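Local coordinates for protein pyridine nucleotide-disulphide oxidoreductase dimerisation region (Escherichia coli BL21, PDB 6KYY) that is an FAD-binding flavoprotein disulfide reductase, induced by hypochlorous acid, that binds copper(II) and is probably involved in resistance to reactive chlorine species, at residues I75-K78 with N79-V82; E204-D207 with I208-N211. All blocks are in the same frame, centred on the assembly; numbering follows the deposited sequence.

Contact 1: residues I75-K78 with N79-V82; sequences IQRK and NEVV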
loop_
_atom_site.group_PDB
_atom_site.type_symbol
_atom_site.label_atom_id
_atom_site.label_comp_id
_atom_site.label_asym_id
_atom_site.label_seq_id
_atom_site.Cartn_x
_atom_site.Cartn_y
_atom_site.Cartn_z
ATOM N N ILE B 75 22.256 -8.363 -1.344
ATOM C CA ILE B 75 23.108 -7.899 -0.252
ATOM C C ILE B 75 23.875 -6.654 -0.679
ATOM O O ILE B 75 24.093 -5.733 0.119
ATOM C CB ILE B 75 24.056 -9.025 0.205
ATOM C CG1 ILE B 75 23.254 -10.196 0.776
ATOM C CG2 ILE B 75 25.048 -8.513 1.238
ATOM C CD1 ILE B 75 22.636 -9.912 2.127
ATOM N N GLN B 76 24.285 -6.603 -1.949
ATOM C CA GLN B 76 24.956 -5.414 -2.466
ATOM C C GLN B 76 24.029 -4.206 -2.443
ATOM O O GLN B 76 24.432 -3.112 -2.032
ATOM C CB GLN B 76 25.466 -5.677 -3.883
ATOM C CG GLN B 76 26.230 -4.515 -4.497
ATOM C CD GLN B 76 27.553 -4.252 -3.803
ATOM O OE1 GLN B 76 28.094 -5.120 -3.118
ATOM N NE2 GLN B 76 28.084 -3.047 -3.981
ATOM N N ARG B 77 22.779 -4.384 -2.882
ATOM C CA ARG B 77 21.820 -3.286 -2.829
ATOM C C ARG B 77 21.434 -2.965 -1.392
ATOM O O ARG B 77 21.213 -1.797 -1.049
ATOM C CB ARG B 77 20.579 -3.622 -3.654
ATOM C CG ARG B 77 19.662 -2.433 -3.894
ATOM C CD ARG B 77 18.467 -2.807 -4.755
ATOM N NE ARG B 77 17.332 -3.265 -3.958
ATOM C CZ ARG B 77 16.467 -2.456 -3.353
ATOM N NH1 ARG B 77 16.604 -1.141 -3.449
ATOM N NH2 ARG B 77 15.464 -2.964 -2.651
ATOM N N LYS B 78 21.341 -3.989 -0.540
ATOM C CA LYS B 78 21.081 -3.747 0.874
ATOM C C LYS B 78 22.155 -2.849 1.477
ATOM O O LYS B 78 21.844 -1.920 2.231
ATOM C CB LYS B 78 20.995 -5.075 1.625
ATOM C CG LYS B 78 20.921 -4.942 3.138
ATOM C CD LYS B 78 21.825 -5.952 3.826
ATOM C CE LYS B 78 23.067 -5.285 4.391
ATOM N NZ LYS B 78 24.084 -6.277 4.833
ATOM N N ASN B 79 23.423 -3.093 1.131
ATOM C CA ASN B 79 24.505 -2.259 1.646
ATOM C C ASN B 79 24.361 -0.813 1.187
ATOM O O ASN B 79 24.585 0.118 1.970
ATOM C CB ASN B 79 25.856 -2.821 1.209
ATOM C CG ASN B 79 26.287 -4.011 2.038
ATOM O OD1 ASN B 79 25.799 -4.221 3.146
ATOM N ND2 ASN B 79 27.208 -4.801 1.499
ATOM N N GLU B 80 23.987 -0.604 -0.078
ATOM C CA GLU B 80 23.866 0.755 -0.598
ATOM C C GLU B 80 22.751 1.527 0.093
ATOM O O GLU B 80 22.850 2.749 0.258
ATOM C CB GLU B 80 23.629 0.721 -2.107
ATOM C CG GLU B 80 24.899 0.622 -2.936
ATOM C CD GLU B 80 24.780 -0.379 -4.069
ATOM O OE1 GLU B 80 23.651 -0.594 -4.557
ATOM O OE2 GLU B 80 25.816 -0.951 -4.470
ATOM N N VAL B 81 21.687 0.837 0.505
ATOM C CA VAL B 81 20.574 1.513 1.162
ATOM C C VAL B 81 20.903 1.808 2.621
ATOM O O VAL B 81 20.605 2.898 3.124
ATOM C CB VAL B 81 19.289 0.674 1.024
ATOM C CG1 VAL B 81 18.150 1.317 1.796
ATOM C CG2 VAL B 81 18.918 0.513 -0.442
ATOM N N VAL B 82 21.522 0.858 3.326
ATOM C CA VAL B 82 21.877 1.111 4.721
ATOM C C VAL B 82 22.948 2.190 4.812
ATOM O O VAL B 82 22.934 3.016 5.733
ATOM C CB VAL B 82 22.309 -0.190 5.434
ATOM C CG1 VAL B 82 21.295 -1.304 5.194
ATOM C CG2 VAL B 82 23.709 -0.634 5.016
#

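Contact 2: residues E204-D207 with I208-N211; sequences EDRD and IADN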
loop_
_atom_site.group_PDB
_atom_site.type_symbol
_atom_site.label_atom_id
_atom_site.label_comp_id
_atom_site.label_asym_id
_atom_site.label_seq_id
_atom_site.Cartn_x
_atom_site.Cartn_y
_atom_site.Cartn_z
ATOM N N GLU B 204 -1.630 -15.458 17.519
ATOM C CA GLU B 204 -2.547 -15.205 16.422
ATOM C C GLU B 204 -3.660 -16.249 16.425
ATOM O O GLU B 204 -3.677 -17.181 17.232
ATOM C CB GLU B 204 -1.799 -15.206 15.089
ATOM C CG GLU B 204 -0.539 -14.354 15.074
ATOM C CD GLU B 204 -0.839 -12.870 15.005
ATOM O OE1 GLU B 204 -1.994 -12.508 14.704
ATOM O OE2 GLU B 204 0.084 -12.063 15.249
ATOM N N ASP B 205 -4.605 -16.085 15.504
ATOM C CA ASP B 205 -5.669 -17.063 15.349
ATOM C C ASP B 205 -5.141 -18.316 14.664
ATOM O O ASP B 205 -4.154 -18.278 13.924
ATOM C CB ASP B 205 -6.823 -16.475 14.539
ATOM C CG ASP B 205 -7.805 -15.709 15.398
ATOM O OD1 ASP B 205 -8.087 -16.161 16.527
ATOM O OD2 ASP B 205 -8.293 -14.654 14.941
ATOM N N ARG B 206 -5.810 -19.441 14.918
ATOM C CA ARG B 206 -5.397 -20.688 14.285
ATOM C C ARG B 206 -5.661 -20.672 12.786
ATOM O O ARG B 206 -4.893 -21.264 12.020
ATOM C CB ARG B 206 -6.109 -21.874 14.941
ATOM C CG ARG B 206 -5.619 -22.202 16.348
ATOM C CD ARG B 206 -4.110 -22.404 16.387
ATOM N NE ARG B 206 -3.404 -21.183 16.765
ATOM C CZ ARG B 206 -2.106 -20.976 16.570
ATOM N NH1 ARG B 206 -1.360 -21.914 16.002
ATOM N NH2 ARG B 206 -1.554 -19.831 16.943
ATOM N N ASP B 207 -6.724 -19.993 12.346
ATOM C CA ASP B 207 -7.051 -19.982 10.923
ATOM C C ASP B 207 -6.004 -19.224 10.116
ATOM O O ASP B 207 -5.676 -19.621 8.991
ATOM C CB ASP B 207 -8.442 -19.384 10.701
ATOM C CG ASP B 207 -8.688 -18.149 11.541
ATOM O OD1 ASP B 207 -9.437 -18.247 12.536
ATOM O OD2 ASP B 207 -8.138 -17.081 11.205
ATOM N N ILE B 208 -5.463 -18.139 10.666
ATOM C CA ILE B 208 -4.403 -17.415 9.970
ATOM C C ILE B 208 -3.029 -18.025 10.240
ATOM O O ILE B 208 -2.145 -17.952 9.380
ATOM C CB ILE B 208 -4.425 -15.920 10.335
ATOM C CG1 ILE B 208 -4.322 -15.718 11.848
ATOM C CG2 ILE B 208 -5.680 -15.259 9.790
ATOM C CD1 ILE B 208 -4.086 -14.277 12.248
ATOM N N ALA B 209 -2.824 -18.626 11.414
ATOM C CA ALA B 209 -1.582 -19.353 11.657
ATOM C C ALA B 209 -1.468 -20.559 10.735
ATOM O O ALA B 209 -0.384 -20.856 10.218
ATOM C CB ALA B 209 -1.498 -19.788 13.120
ATOM N N ASP B 210 -2.579 -21.268 10.520
ATOM C CA ASP B 210 -2.574 -22.376 9.571
ATOM C C ASP B 210 -2.285 -21.884 8.159
ATOM O O ASP B 210 -1.538 -22.524 7.412
ATOM C CB ASP B 210 -3.912 -23.115 9.613
ATOM C CG ASP B 210 -4.088 -23.933 10.875
ATOM O OD1 ASP B 210 -5.246 -24.250 11.223
ATOM O OD2 ASP B 210 -3.069 -24.257 11.521
ATOM N N ASN B 211 -2.866 -20.744 7.778
ATOM C CA ASN B 211 -2.625 -20.199 6.446
ATOM C C ASN B 211 -1.162 -19.817 6.262
ATOM O O ASN B 211 -0.583 -20.044 5.194
ATOM C CB ASN B 211 -3.532 -18.993 6.201
ATOM C CG ASN B 211 -3.719 -18.692 4.725
ATOM O OD1 ASN B 211 -2.754 -18.628 3.964
ATOM N ND2 ASN B 211 -4.967 -18.504 4.314
#

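Contact 1: residues I75-K78 with N79-V82
Four successive i to i+4 hydrogen bonds tie I75-K78 to N79-V82 as uninterrupted alpha helix: N79 N to I75 O, E80 N to Q76 O, V81 N to R77 O and V82 N to K78 O. The bond from V82 N to K78 O, 3.0 Å long, is the straightest of the four, with an N-H...O angle of 168°. On the solvent-exposed face of the helix, Q76 and E80 add a side-chain bond one turn apart. Q76 sends CG away from its own backbone N (chi1 -178°) and then bends at chi2, which carries the amide toward E80. Q76 NE2 gives a hydrogen bond of 3.1 Å to E80 OE2 on the anti side of the carboxylate. The two flat groups are turned 69° apart, and the bond lies out of both planes.

K78 is buried. Its chain bends twice, and K78 CE passes 3.2 Å from N79 OD1. The bond from K78 NZ to the same oxygen is weak; the main partner of NZ is the carbonyl of L159. K78 CG also packs against V82 CG1 at 4.2 Å.

V81 follows the course of R77 one turn on. V81 CG2 lies 4.1 Å from R77 NH1, obliquely to the guanidinium. The polar end of R77 is held further out, by a salt bridge to D64 and by the carbonyls of R376 and V377 of the second subunit.

I75, R77, K78 and V81 all touch helix 55-65, which begins at the copper-binding C55. This is a helix-helix packing face, with R77 reaching the dimer interface, consistent with a pyridine nucleotide-disulfide oxidoreductase of the first class.

Contact 2: residues E204-D207 with I208-N211
I208 has its CG1 between the backbone N and the carbonyl carbon (chi1 56°), and with chi2 extended CD1 is carried back to E204. E204 bends at chi2 (-75°) and crosses the isoleucine at about a right angle. I208 CD1 lies 3.7 Å from E204 OE1 and is also close to E204 CB. I208 CG1 packs against D205 CB at 3.8 Å. The isoleucine packs back on the two residues that lead into the helix. It is buried, and it also packs on V384, K386 and S400 of the antiparallel sheet.

R206 folds back over the first turn. Its chain bends at chi2 and chi3, and A209 CB sits over one face of the R206 guanidinium, 3.4 Å above the plane and toward its rim. R206 NH1 is held by the carbonyl of F200. NH2 has a weak bond to E204 O. These bonds, mainly the one to F200, probably limit the rotation of the group above the alanine.

With chi1 of D207 at 43°, D207 OD2 lies 3.4 Å from I208 CG2. D207 OD1 makes a salt bridge with K386. E204 is buried, and three partners hold its carboxylate: R347 at OE1, Y337 and Y175 at OE2. D205 accepts from the backbone N atoms of E352 and E353.

The backbone closes the turn with A209 N to D205 O at 2.9 Å and D210 N to R206 O at 2.8 Å. N211 N to D207 O is longer, 3.3 Å. D205 is at the N-cap position, although its side chain makes no capping bond. This is the first turn of the helix in a beta-alpha-beta unit, strand 190-194 to strand 221-224, of a Rossmann-type domain, here packed against the dimerisation domain.

How the contacts relate
Going from the N terminus, contact 1 comes first, within helix 71-94, and contact 2 follows at the start of helix 206-218. Each joins two adjoining segments, so neither closes a long loop. They are in series and neither nest nor cross. Their centres are 34 Å apart and their nearest atoms about 25 Å, so they do not touch. Contact 1 ties its helix to helix 55-65 and to the second subunit. Contact 2 ties the helix after strand 190-194 to the antiparallel sheet containing strands 384-390 and 396-402. Between them along the chain run strands of the mixed sheet that contains strands 10-16 and 36-40, and the first strands of the parallel five-stranded sheet.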